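Local structure of putative lipase/esterase (Lactobacillus plantarum WCFS1, 3BXP) at residues 34-39 and 64-69; 111-116 and 149-154; 189-194 and 215-220; 193-198 and 261-266. The protein probably acts as a carboxylesterase or lipase of the alpha/beta-hydrolase fold, hydrolysing ester bonds in a substrate that has not been established. All coordinates share one frame; numbering follows the deposited sequence.

Interaction 1 (34-39 and 64-69). With PGR (R-1,2-propanediol), chain L.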
loop_
_atom_site.group_PDB
_atom_site.type_symbol
_atom_site.label_atom_id
_atom_site.label_comp_id
_atom_site.label_asym_id
_atom_site.label_seq_id
_atom_site.Cartn_x
_atom_site.Cartn_y
_atom_site.Cartn_z
ATOM N N ASP B 34 -5.549 -26.881 16.903
ATOM C CA ASP B 34 -6.428 -26.494 15.823
ATOM C C ASP B 34 -5.772 -25.387 15.030
ATOM O O ASP B 34 -5.401 -24.349 15.590
ATOM C CB ASP B 34 -7.827 -26.090 16.334
ATOM C CG ASP B 34 -8.603 -27.259 16.875
ATOM O OD1 ASP B 34 -8.472 -28.407 16.390
ATOM O OD2 ASP B 34 -9.389 -27.013 17.793
ATOM N N TYR B 35 -5.526 -25.661 13.762
ATOM C CA TYR B 35 -4.821 -24.727 12.873
ATOM C C TYR B 35 -5.806 -23.809 12.190
ATOM O O TYR B 35 -6.932 -24.216 11.836
ATOM C CB TYR B 35 -4.047 -25.442 11.746
ATOM C CG TYR B 35 -2.982 -26.407 12.181
ATOM C CD1 TYR B 35 -1.956 -26.024 13.012
ATOM C CD2 TYR B 35 -3.001 -27.703 11.702
ATOM C CE1 TYR B 35 -0.975 -26.963 13.400
ATOM C CE2 TYR B 35 -2.038 -28.612 12.048
ATOM C CZ TYR B 35 -1.040 -28.258 12.881
ATOM O OH TYR B 35 -0.094 -29.243 13.169
ATOM N N PRO B 36 -5.402 -22.540 11.982
ATOM C CA PRO B 36 -6.142 -21.697 11.065
ATOM C C PRO B 36 -6.218 -22.302 9.677
ATOM O O PRO B 36 -5.503 -23.232 9.327
ATOM C CB PRO B 36 -5.300 -20.374 10.987
ATOM C CG PRO B 36 -4.310 -20.447 12.084
ATOM C CD PRO B 36 -4.105 -21.949 12.349
ATOM N N ILE B 37 -7.109 -21.768 8.852
ATOM C CA ILE B 37 -7.302 -22.323 7.507
ATOM C C ILE B 37 -7.544 -21.190 6.514
ATOM O O ILE B 37 -8.302 -20.231 6.781
ATOM C CB ILE B 37 -8.519 -23.352 7.501
ATOM C CG1 ILE B 37 -8.804 -23.969 6.112
ATOM C CG2 ILE B 37 -9.838 -22.700 7.970
ATOM C CD1 ILE B 37 -9.364 -25.357 6.180
HETATM N N MSE B 38 -6.904 -21.309 5.384
HETATM C CA MSE B 38 -7.062 -20.336 4.297
HETATM C C MSE B 38 -7.789 -20.991 3.157
HETATM O O MSE B 38 -7.337 -21.975 2.605
HETATM C CB MSE B 38 -5.714 -19.836 3.772
HETATM C CG MSE B 38 -5.881 -18.763 2.790
HETATM SE SE MSE B 38 -4.162 -17.971 2.305
HETATM C CE MSE B 38 -3.674 -17.227 4.057
ATOM N N ILE B 39 -8.870 -20.351 2.746
ATOM C CA ILE B 39 -9.623 -20.741 1.539
ATOM C C ILE B 39 -9.247 -19.843 0.366
ATOM O O ILE B 39 -9.433 -18.617 0.427
ATOM C CB ILE B 39 -11.148 -20.579 1.745
ATOM C CG1 ILE B 39 -11.674 -21.400 2.924
ATOM C CG2 ILE B 39 -11.911 -20.948 0.418
ATOM C CD1 ILE B 39 -13.172 -21.019 3.278
ATOM N N ALA B 64 3.574 -22.087 7.018
ATOM C CA ALA B 64 3.408 -21.222 8.185
ATOM C C ALA B 64 2.548 -21.829 9.304
ATOM O O ALA B 64 2.431 -21.265 10.401
ATOM C CB ALA B 64 2.824 -19.842 7.784
ATOM N N GLY B 65 1.951 -22.981 9.037
ATOM C CA GLY B 65 1.067 -23.659 10.013
ATOM C C GLY B 65 -0.424 -23.431 9.835
ATOM O O GLY B 65 -1.152 -23.127 10.787
HETATM N N MSE B 66 -0.868 -23.569 8.593
HETATM C CA MSE B 66 -2.274 -23.431 8.255
HETATM C C MSE B 66 -2.732 -24.537 7.343
HETATM O O MSE B 66 -1.969 -25.066 6.531
HETATM C CB MSE B 66 -2.485 -22.099 7.554
HETATM C CG MSE B 66 -2.066 -20.938 8.407
HETATM SE SE MSE B 66 -2.418 -19.289 7.388
HETATM C CE MSE B 66 -2.742 -19.992 5.936
ATOM N N HIS B 67 -4.006 -24.842 7.441
ATOM C CA HIS B 67 -4.650 -25.669 6.417
ATOM C C HIS B 67 -4.971 -24.774 5.201
ATOM O O HIS B 67 -5.064 -23.551 5.367
ATOM C CB HIS B 67 -5.968 -26.156 6.923
ATOM C CG HIS B 67 -5.933 -27.013 8.130
ATOM N ND1 HIS B 67 -5.316 -28.243 8.162
ATOM C CD2 HIS B 67 -6.534 -26.846 9.334
ATOM C CE1 HIS B 67 -5.549 -28.801 9.343
ATOM N NE2 HIS B 67 -6.288 -27.977 10.067
ATOM N N THR B 68 -5.117 -25.386 4.019
ATOM C CA THR B 68 -5.636 -24.624 2.894
ATOM C C THR B 68 -6.656 -25.407 2.136
ATOM O O THR B 68 -6.590 -26.618 2.043
ATOM C CB THR B 68 -4.520 -24.117 1.983
ATOM O OG1 THR B 68 -3.878 -25.210 1.319
ATOM C CG2 THR B 68 -3.519 -23.311 2.794
ATOM N N VAL B 69 -7.631 -24.685 1.587
ATOM C CA VAL B 69 -8.657 -25.300 0.697
ATOM C C VAL B 69 -8.707 -24.429 -0.536
ATOM O O VAL B 69 -8.774 -23.202 -0.420
ATOM C CB VAL B 69 -10.075 -25.357 1.357
ATOM C CG1 VAL B 69 -11.227 -25.757 0.330
ATOM C CG2 VAL B 69 -10.100 -26.323 2.598
HETATM C C1 PGR L . -12.831 -26.714 16.282
HETATM C C2 PGR L . -13.331 -27.966 16.973
HETATM C C3 PGR L . -12.621 -28.112 18.314
HETATM O O1 PGR L . -11.473 -27.020 16.082
HETATM O O2 PGR L . -14.742 -27.816 17.049
#
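Pro36 O accepts the amide of His67, whose N lies 2.9 Å away in the carbonyl plane, and the CA-H of Met66 also leans on this oxygen. Further along, Met38 N bonds His67 O and Met38 O takes Val69 N, each at 2.9 Å, giving the regular ladder of neighbouring parallel strands. The strands belong to a beta-alpha-beta unit whose helix, 54-63, packs on Met38 and Met66, both selenomethionine, and on Thr68. At the start of strand 67-72 the His67 ring, CG anti to the carbonyl carbon (chi1 -62°), is set against Tyr35. The rings stand at 73° in an edge-to-face pair, Tyr35 giving the edge, while Tyr35 CB sits over the imidazole, 4.1 Å from its centroid. The CB of His67 meets Ile37 CD1 at 3.6 Å, and that methyl also touches Val69 CG2 at 3.8 Å. The ring nitrogens are engaged beyond the pair, ND1 with Leu23 N and NE2 with His105 O. Were His67 an alanine, both backbone groups would probably lose their mate and a gap would open beside Tyr35. The bonds are consistent with ND1 accepting and NE2 donating, so the imidazole, probably neutral, ties strand 67-72 to Leu23 of strand 16-23 and to the His105 carbonyl.

Interaction 2 (111-116 and 149-154)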
loop_
_atom_site.group_PDB
_atom_site.type_symbol
_atom_site.label_atom_id
_atom_site.label_comp_id
_atom_site.label_asym_id
_atom_site.label_seq_id
_atom_site.Cartn_x
_atom_site.Cartn_y
_atom_site.Cartn_z
ATOM N N ILE B 111 -10.628 -18.591 10.117
ATOM C CA ILE B 111 -10.834 -18.879 8.719
ATOM C C ILE B 111 -10.507 -17.577 7.965
ATOM O O ILE B 111 -11.108 -16.522 8.186
ATOM C CB ILE B 111 -12.310 -19.325 8.439
ATOM C CG1 ILE B 111 -12.667 -20.607 9.226
ATOM C CG2 ILE B 111 -12.601 -19.521 6.926
ATOM C CD1 ILE B 111 -14.136 -20.960 9.135
ATOM N N ILE B 112 -9.580 -17.687 7.029
ATOM C CA ILE B 112 -9.097 -16.573 6.239
ATOM C C ILE B 112 -9.434 -16.852 4.751
ATOM O O ILE B 112 -9.237 -17.977 4.252
ATOM C CB ILE B 112 -7.564 -16.481 6.366
ATOM C CG1 ILE B 112 -7.125 -16.396 7.841
ATOM C CG2 ILE B 112 -7.046 -15.229 5.617
ATOM C CD1 ILE B 112 -5.802 -17.048 8.070
ATOM N N LEU B 113 -10.072 -15.916 4.066
ATOM C CA LEU B 113 -10.339 -16.077 2.632
ATOM C C LEU B 113 -9.289 -15.319 1.839
ATOM O O LEU B 113 -8.946 -14.218 2.184
ATOM C CB LEU B 113 -11.687 -15.450 2.267
ATOM C CG LEU B 113 -12.848 -15.776 3.190
ATOM C CD1 LEU B 113 -14.166 -15.108 2.671
ATOM C CD2 LEU B 113 -12.944 -17.292 3.353
ATOM N N ALA B 114 -8.751 -15.952 0.815
ATOM C CA ALA B 114 -7.739 -15.295 -0.032
ATOM C C ALA B 114 -8.207 -15.412 -1.473
ATOM O O ALA B 114 -8.553 -16.517 -1.929
ATOM C CB ALA B 114 -6.392 -15.940 0.140
ATOM N N GLY B 115 -8.238 -14.286 -2.186
ATOM C CA GLY B 115 -8.691 -14.270 -3.574
ATOM C C GLY B 115 -7.659 -13.550 -4.434
ATOM O O GLY B 115 -7.047 -12.576 -4.003
ATOM N N PHE B 116 -7.435 -14.078 -5.627
ATOM C CA PHE B 116 -6.471 -13.509 -6.591
ATOM C C PHE B 116 -7.236 -13.155 -7.870
ATOM O O PHE B 116 -8.060 -13.934 -8.293
ATOM C CB PHE B 116 -5.327 -14.540 -6.754
ATOM C CG PHE B 116 -4.637 -14.818 -5.436
ATOM C CD1 PHE B 116 -3.636 -13.954 -4.952
ATOM C CD2 PHE B 116 -5.060 -15.828 -4.605
ATOM C CE1 PHE B 116 -3.083 -14.162 -3.730
ATOM C CE2 PHE B 116 -4.512 -16.000 -3.342
ATOM C CZ PHE B 116 -3.503 -15.163 -2.931
ATOM N N ALA B 149 -12.825 -14.587 9.297
ATOM C CA ALA B 149 -12.281 -13.616 10.245
ATOM C C ALA B 149 -11.556 -12.474 9.531
ATOM O O ALA B 149 -11.341 -11.407 10.102
ATOM C CB ALA B 149 -11.297 -14.365 11.088
ATOM N N ALA B 150 -11.116 -12.759 8.315
ATOM C CA ALA B 150 -10.275 -11.813 7.515
ATOM C C ALA B 150 -10.146 -12.281 6.090
ATOM O O ALA B 150 -10.450 -13.426 5.761
ATOM C CB ALA B 150 -8.867 -11.663 8.106
ATOM N N ILE B 151 -9.622 -11.395 5.257
ATOM C CA ILE B 151 -9.417 -11.713 3.840
ATOM C C ILE B 151 -8.041 -11.217 3.429
ATOM O O ILE B 151 -7.465 -10.319 4.055
ATOM C CB ILE B 151 -10.561 -11.117 2.865
ATOM C CG1 ILE B 151 -10.453 -9.595 2.648
ATOM C CG2 ILE B 151 -11.950 -11.538 3.365
ATOM C CD1 ILE B 151 -11.428 -9.022 1.591
ATOM N N ILE B 152 -7.542 -11.854 2.391
ATOM C CA ILE B 152 -6.301 -11.462 1.704
ATOM C C ILE B 152 -6.681 -11.337 0.244
ATOM O O ILE B 152 -7.379 -12.210 -0.282
ATOM C CB ILE B 152 -5.180 -12.551 1.856
ATOM C CG1 ILE B 152 -4.629 -12.584 3.293
ATOM C CG2 ILE B 152 -4.042 -12.278 0.869
ATOM C CD1 ILE B 152 -3.723 -13.776 3.582
ATOM N N LEU B 153 -6.274 -10.223 -0.367
ATOM C CA LEU B 153 -6.531 -9.983 -1.784
ATOM C C LEU B 153 -5.261 -9.685 -2.521
ATOM O O LEU B 153 -4.524 -8.771 -2.156
ATOM C CB LEU B 153 -7.521 -8.815 -2.003
ATOM C CG LEU B 153 -8.914 -8.935 -1.364
ATOM C CD1 LEU B 153 -9.678 -7.620 -1.550
ATOM C CD2 LEU B 153 -9.656 -10.097 -2.060
ATOM N N GLY B 154 -4.977 -10.484 -3.550
ATOM C CA GLY B 154 -3.838 -10.195 -4.459
ATOM C C GLY B 154 -4.330 -9.841 -5.843
ATOM O O GLY B 154 -5.150 -10.572 -6.435
#
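Leu113 offers both its backbone polar atoms to strand 150-154: its N donates to Ala150 O at 3.0 Å and its O receives Ile152 N at 2.8 Å. Two residues on, Gly115 repeats the pattern with Ile152 O and Gly154 N, so the parallel ladder runs on to the C-terminal ends of both segments. At the other end Ala149 N points almost straight at Ile111 O, with 176° at the hydrogen. Side chains fill in around this frame. Ala114 CB meets Ile152 CB at 4.0 Å on one face, and Leu113 CB meets Ile151 CG2 at 4.1 Å on the other. Phe116, CG anti to its carbonyl carbon (chi1 -60°), brings CD1 to 3.8 Å from the CA of the bare Gly154; a beta carbon there would collide with that ring atom. Further out, helix 118-129 covers Leu113 and Ile151, and helix 258-269 covers Ile112 and Phe116, while strand 35-41 bonds the far edge of 111-116. Gly115 opens a GxSxG pattern consistent with the nucleophile elbow of alpha/beta hydrolases. The ladder leaves one buried amide, Ala150 N, without a partner, while the other polar groups named here are paired and apolar side chains lie on both faces of the strand that leads to the presumed elbow.

Interaction 3 (189-194 and 215-220); sequences PASKPA and QAMLQH
Met217, modelled as selenomethionine, drives its terminal methyl into the loop 189-194, where CE lies 3.2 Å from Lys192 O and 3.5 Å from Ala194 CB. Its chain is bent at two successive bonds, chi2 -74° and chi3 -91°, which swings CE off the helix flank and sets SE against Ser191 CB at 3.9 Å. This is the tight half of the contact, buried where the loop enters strand 194-199. Neighbouring helix 118-129 closes it through Asn127, whose ND2 bonds Lys192 O and whose side chain also touches Met217. The other half is loose and lies toward solvent: the exposed ring of Pro189 rests obliquely on the imidazole of His220, CD to CD2 3.7 Å, with Pro189 CG also close to His220 O. His220 follows the last turn of helix 208-219 and folds its ring back, so that ND1 donates to Ala216 O at 3.0 Å while His220 N reaches Ala216 O from the opposite face of the carbonyl plane. A leucine in place of His220 would probably deprive Ala216 O of its side-chain donor and leave Pro189 beside a group set free to turn. The meeting is largely a matter of carbon and selenium, with one methyl against the Lys192 carbonyl, and no hydrogen bond links the segments; Ser191 OG bonds Thr188 N instead. Fit of shape, more than pairing of charge, therefore joins the two pieces.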
loop_
_atom_site.group_PDB
_atom_site.type_symbol
_atom_site.label_atom_id
_atom_site.label_comp_id
_atom_site.label_asym_id
_atom_site.label_seq_id
_atom_site.Cartn_x
_atom_site.Cartn_y
_atom_site.Cartn_z
ATOM N N PRO B 189 -18.685 -0.947 8.042
ATOM C CA PRO B 189 -17.808 -1.201 9.173
ATOM C C PRO B 189 -17.828 -2.656 9.623
ATOM O O PRO B 189 -16.971 -3.061 10.416
ATOM C CB PRO B 189 -18.389 -0.257 10.238
ATOM C CG PRO B 189 -18.871 0.878 9.413
ATOM C CD PRO B 189 -19.564 0.203 8.288
ATOM N N ALA B 190 -18.783 -3.429 9.126
ATOM C CA ALA B 190 -18.910 -4.863 9.461
ATOM C C ALA B 190 -17.988 -5.768 8.625
ATOM O O ALA B 190 -17.837 -6.956 8.917
ATOM C CB ALA B 190 -20.372 -5.324 9.291
ATOM N N SER B 191 -17.434 -5.225 7.544
ATOM C CA SER B 191 -16.557 -5.995 6.658
ATOM C C SER B 191 -15.373 -6.494 7.502
ATOM O O SER B 191 -14.899 -5.764 8.374
ATOM C CB SER B 191 -16.043 -5.155 5.484
ATOM O OG SER B 191 -17.097 -4.838 4.586
ATOM N N LYS B 192 -14.885 -7.711 7.261
ATOM C CA LYS B 192 -13.739 -8.220 8.060
ATOM C C LYS B 192 -12.457 -7.577 7.530
ATOM O O LYS B 192 -12.392 -7.116 6.390
ATOM C CB LYS B 192 -13.591 -9.732 7.961
ATOM C CG LYS B 192 -14.795 -10.539 8.367
ATOM C CD LYS B 192 -15.236 -10.227 9.790
ATOM C CE LYS B 192 -16.556 -10.979 10.105
ATOM N NZ LYS B 192 -16.961 -10.860 11.537
ATOM N N PRO B 193 -11.412 -7.534 8.360
ATOM C CA PRO B 193 -10.144 -6.943 7.962
ATOM C C PRO B 193 -9.544 -7.575 6.687
ATOM O O PRO B 193 -9.680 -8.772 6.413
ATOM C CB PRO B 193 -9.247 -7.223 9.181
ATOM C CG PRO B 193 -10.180 -7.223 10.291
ATOM C CD PRO B 193 -11.381 -7.965 9.755
ATOM N N ALA B 194 -8.795 -6.745 5.978
ATOM C CA ALA B 194 -8.202 -7.179 4.744
ATOM C C ALA B 194 -6.735 -6.758 4.581
ATOM O O ALA B 194 -6.332 -5.673 4.928
ATOM C CB ALA B 194 -9.042 -6.668 3.544
ATOM N N GLN B 215 -9.857 2.258 -0.562
ATOM C CA GLN B 215 -10.479 3.521 -0.221
ATOM C C GLN B 215 -11.679 3.292 0.664
ATOM O O GLN B 215 -11.857 3.926 1.689
ATOM C CB GLN B 215 -10.883 4.261 -1.494
ATOM C CG GLN B 215 -11.762 5.490 -1.288
ATOM C CD GLN B 215 -13.248 5.177 -1.169
ATOM O OE1 GLN B 215 -13.781 4.318 -1.879
ATOM N NE2 GLN B 215 -13.918 5.875 -0.266
ATOM N N ALA B 216 -12.499 2.336 0.259
ATOM C CA ALA B 216 -13.813 2.122 0.914
ATOM C C ALA B 216 -13.610 1.543 2.299
ATOM O O ALA B 216 -14.322 1.881 3.237
ATOM C CB ALA B 216 -14.691 1.146 0.057
HETATM N N MSE B 217 -12.644 0.635 2.410
HETATM C CA MSE B 217 -12.351 0.057 3.695
HETATM C C MSE B 217 -11.865 1.096 4.673
HETATM O O MSE B 217 -12.294 1.093 5.853
HETATM C CB MSE B 217 -11.276 -1.033 3.574
HETATM C CG MSE B 217 -11.761 -2.251 2.897
HETATM SE SE MSE B 217 -12.951 -3.396 3.908
HETATM C CE MSE B 217 -11.618 -4.523 4.672
ATOM N N LEU B 218 -10.960 1.957 4.200
ATOM C CA LEU B 218 -10.391 2.994 5.038
ATOM C C LEU B 218 -11.486 3.996 5.372
ATOM O O LEU B 218 -11.507 4.566 6.470
ATOM C CB LEU B 218 -9.211 3.718 4.348
ATOM C CG LEU B 218 -7.887 2.988 4.134
ATOM C CD1 LEU B 218 -6.995 3.747 3.111
ATOM C CD2 LEU B 218 -7.176 2.804 5.450
ATOM N N GLN B 219 -12.389 4.242 4.440
ATOM C CA GLN B 219 -13.490 5.181 4.700
ATOM C C GLN B 219 -14.372 4.707 5.894
ATOM O O GLN B 219 -14.836 5.501 6.721
ATOM C CB GLN B 219 -14.314 5.376 3.419
ATOM C CG GLN B 219 -15.493 6.370 3.506
ATOM C CD GLN B 219 -15.077 7.812 3.840
ATOM O OE1 GLN B 219 -14.098 8.355 3.301
ATOM N NE2 GLN B 219 -15.850 8.450 4.716
ATOM N N HIS B 220 -14.535 3.410 6.006
ATOM C CA HIS B 220 -15.377 2.788 7.032
ATOM C C HIS B 220 -14.542 2.301 8.203
ATOM O O HIS B 220 -15.042 1.599 9.094
ATOM C CB HIS B 220 -16.176 1.652 6.407
ATOM C CG HIS B 220 -17.267 2.132 5.500
ATOM N ND1 HIS B 220 -17.179 2.096 4.126
ATOM C CD2 HIS B 220 -18.470 2.684 5.786
ATOM C CE1 HIS B 220 -18.271 2.625 3.606
ATOM N NE2 HIS B 220 -19.069 2.985 4.586
#

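Interaction 4 (193-198 and 261-266)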
loop_
_atom_site.group_PDB
_atom_site.type_symbol
_atom_site.label_atom_id
_atom_site.label_comp_id
_atom_site.label_asym_id
_atom_site.label_seq_id
_atom_site.Cartn_x
_atom_site.Cartn_y
_atom_site.Cartn_z
ATOM N N PRO B 193 -11.412 -7.534 8.360
ATOM C CA PRO B 193 -10.144 -6.943 7.962
ATOM C C PRO B 193 -9.544 -7.575 6.687
ATOM O O PRO B 193 -9.680 -8.772 6.413
ATOM C CB PRO B 193 -9.247 -7.223 9.181
ATOM C CG PRO B 193 -10.180 -7.223 10.291
ATOM C CD PRO B 193 -11.381 -7.965 9.755
ATOM N N ALA B 194 -8.795 -6.745 5.978
ATOM C CA ALA B 194 -8.202 -7.179 4.744
ATOM C C ALA B 194 -6.735 -6.758 4.581
ATOM O O ALA B 194 -6.332 -5.673 4.928
ATOM C CB ALA B 194 -9.042 -6.668 3.544
ATOM N N PHE B 195 -5.978 -7.677 4.039
ATOM C CA PHE B 195 -4.651 -7.414 3.500
ATOM C C PHE B 195 -4.772 -7.463 2.010
ATOM O O PHE B 195 -5.122 -8.482 1.404
ATOM C CB PHE B 195 -3.666 -8.488 4.032
ATOM C CG PHE B 195 -2.226 -8.343 3.542
ATOM C CD1 PHE B 195 -1.814 -8.819 2.309
ATOM C CD2 PHE B 195 -1.269 -7.776 4.362
ATOM C CE1 PHE B 195 -0.533 -8.671 1.895
ATOM C CE2 PHE B 195 0.017 -7.632 3.929
ATOM C CZ PHE B 195 0.392 -8.084 2.678
ATOM N N VAL B 196 -4.433 -6.352 1.385
ATOM C CA VAL B 196 -4.529 -6.201 -0.061
ATOM C C VAL B 196 -3.129 -5.888 -0.619
ATOM O O VAL B 196 -2.382 -5.068 -0.076
ATOM C CB VAL B 196 -5.512 -5.054 -0.404
ATOM C CG1 VAL B 196 -5.728 -4.866 -1.899
ATOM C CG2 VAL B 196 -6.850 -5.194 0.303
ATOM N N TRP B 197 -2.779 -6.547 -1.695
ATOM C CA TRP B 197 -1.519 -6.242 -2.433
ATOM C C TRP B 197 -1.735 -6.315 -3.916
ATOM O O TRP B 197 -2.626 -7.022 -4.422
ATOM C CB TRP B 197 -0.341 -7.130 -1.996
ATOM C CG TRP B 197 -0.430 -8.519 -2.470
ATOM C CD1 TRP B 197 -1.108 -9.546 -1.863
ATOM C CD2 TRP B 197 0.135 -9.074 -3.672
ATOM N NE1 TRP B 197 -0.989 -10.682 -2.588
ATOM C CE2 TRP B 197 -0.238 -10.424 -3.714
ATOM C CE3 TRP B 197 0.878 -8.558 -4.728
ATOM C CZ2 TRP B 197 0.149 -11.262 -4.755
ATOM C CZ3 TRP B 197 1.279 -9.412 -5.749
ATOM C CH2 TRP B 197 0.908 -10.738 -5.752
ATOM N N GLN B 198 -0.933 -5.541 -4.629
ATOM C CA GLN B 198 -0.927 -5.604 -6.082
ATOM C C GLN B 198 0.364 -5.038 -6.577
ATOM O O GLN B 198 1.098 -4.432 -5.833
ATOM C CB GLN B 198 -2.112 -4.827 -6.655
ATOM C CG GLN B 198 -2.277 -4.913 -8.179
ATOM C CD GLN B 198 -3.681 -4.550 -8.645
ATOM O OE1 GLN B 198 -4.432 -3.879 -7.934
ATOM N NE2 GLN B 198 -4.015 -4.935 -9.866
ATOM N N GLN B 261 5.572 -12.651 3.250
ATOM C CA GLN B 261 6.204 -12.319 4.541
ATOM C C GLN B 261 5.382 -11.234 5.246
ATOM O O GLN B 261 5.091 -11.305 6.447
ATOM C CB GLN B 261 7.627 -11.849 4.322
ATOM C CG GLN B 261 8.557 -12.849 3.684
ATOM C CD GLN B 261 9.985 -12.347 3.682
ATOM O OE1 GLN B 261 10.550 -12.091 4.751
ATOM N NE2 GLN B 261 10.567 -12.164 2.486
ATOM N N LEU B 262 4.923 -10.271 4.460
ATOM C CA LEU B 262 4.080 -9.198 4.975
ATOM C C LEU B 262 2.717 -9.703 5.396
ATOM O O LEU B 262 2.173 -9.282 6.427
ATOM C CB LEU B 262 3.948 -8.079 3.967
ATOM C CG LEU B 262 5.183 -7.287 3.554
ATOM C CD1 LEU B 262 4.838 -6.346 2.375
ATOM C CD2 LEU B 262 5.811 -6.482 4.672
ATOM N N ALA B 263 2.141 -10.573 4.569
ATOM C CA ALA B 263 0.814 -11.106 4.871
ATOM C C ALA B 263 0.822 -11.923 6.103
ATOM O O ALA B 263 -0.064 -11.831 6.903
ATOM C CB ALA B 263 0.301 -11.926 3.628
ATOM N N LEU B 264 1.857 -12.757 6.269
ATOM C CA LEU B 264 1.942 -13.595 7.462
ATOM C C LEU B 264 2.055 -12.748 8.716
ATOM O O LEU B 264 1.347 -12.991 9.711
ATOM C CB LEU B 264 3.116 -14.550 7.341
ATOM C CG LEU B 264 2.767 -15.612 6.273
ATOM C CD1 LEU B 264 3.941 -16.429 5.870
ATOM C CD2 LEU B 264 1.611 -16.578 6.736
ATOM N N ARG B 265 2.902 -11.717 8.670
ATOM C CA ARG B 265 3.062 -10.842 9.824
ATOM C C ARG B 265 1.749 -10.148 10.149
ATOM O O ARG B 265 1.390 -9.981 11.318
ATOM C CB ARG B 265 4.169 -9.790 9.589
ATOM C CG ARG B 265 5.543 -10.378 9.307
ATOM N N TRP B 266 1.035 -9.719 9.109
ATOM C CA TRP B 266 -0.257 -9.075 9.295
ATOM C C TRP B 266 -1.237 -10.027 10.001
ATOM O O TRP B 266 -2.029 -9.616 10.856
ATOM C CB TRP B 266 -0.859 -8.647 7.939
ATOM C CG TRP B 266 -2.119 -7.890 7.997
ATOM C CD1 TRP B 266 -2.282 -6.558 8.232
ATOM C CD2 TRP B 266 -3.432 -8.426 7.813
ATOM N NE1 TRP B 266 -3.613 -6.228 8.196
ATOM C CE2 TRP B 266 -4.339 -7.360 7.923
ATOM C CE3 TRP B 266 -3.906 -9.698 7.481
ATOM C CZ2 TRP B 266 -5.725 -7.520 7.748
ATOM C CZ3 TRP B 266 -5.295 -9.869 7.351
ATOM C CH2 TRP B 266 -6.169 -8.793 7.450
#
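Phe195 and Trp266 each carry CG opposite the backbone N, with chi1 180° and -175°, and these extended torsions send the two side chains past one another between strand and helix. The setting is an alpha/beta-hydrolase sheet: residues 261-266 of helix 258-269 run nearly antiparallel to residues 194-198 of the strand and lie against one face of the sheet. Phe195 buries more surface here than any other residue of the two segments. Over one face of its ring sits the main chain of Ala263, whose CA is 3.8 Å from the ring centroid in a CH-pi contact, and at the far end CZ touches Leu262 CB at 3.8 Å. The Phe195 CB in turn lies over the six-membered ring of Trp266, 3.8 Å from its centroid, so each aromatic group receives a C-H from across the contact. The two rings themselves meet obliquely. Trp266 stretches along the strand start: CZ2 reaches Pro193 CB at 3.8 Å, and the indole also packs on Ala150 and Ala225 of the flanking strands. The Phe195 ring also meets that of His227 of strand 224-229, which Leu262 touches too, while Leu262 also packs on Phe229 of the second subunit. The contact is carried by rings and hydrocarbon, consistent with a mostly buried interface between sheet and helix. Trp266 CZ2 lies 3.4 Å from both C and O of Ala194.

Interactions 1 and 2 are strand pairs of one sheet, interaction 4 sets helix 258-269 on it, and interaction 3 joins the loop before one of its strands to helix 208-219. Interaction 1 pairs strands 67-72 and 35-41, and interaction 2 pairs 110-116 with 150-154, their centres about 12 Å apart; probable bonds of Ile39 with Ile112 and Ala114 join the two. Strand 194-199 comes next, and the centres of interactions 2 and 4 are about 9 Å apart. Interactions 1 and 2 follow in series, then 3 and 4 begin from the overlapping segments 189-194 and 193-198, sharing Pro193 and Ala194. Residues far apart in sequence thus meet around a sheet that includes strand 110-116, which leads into the presumed nucleophile elbow.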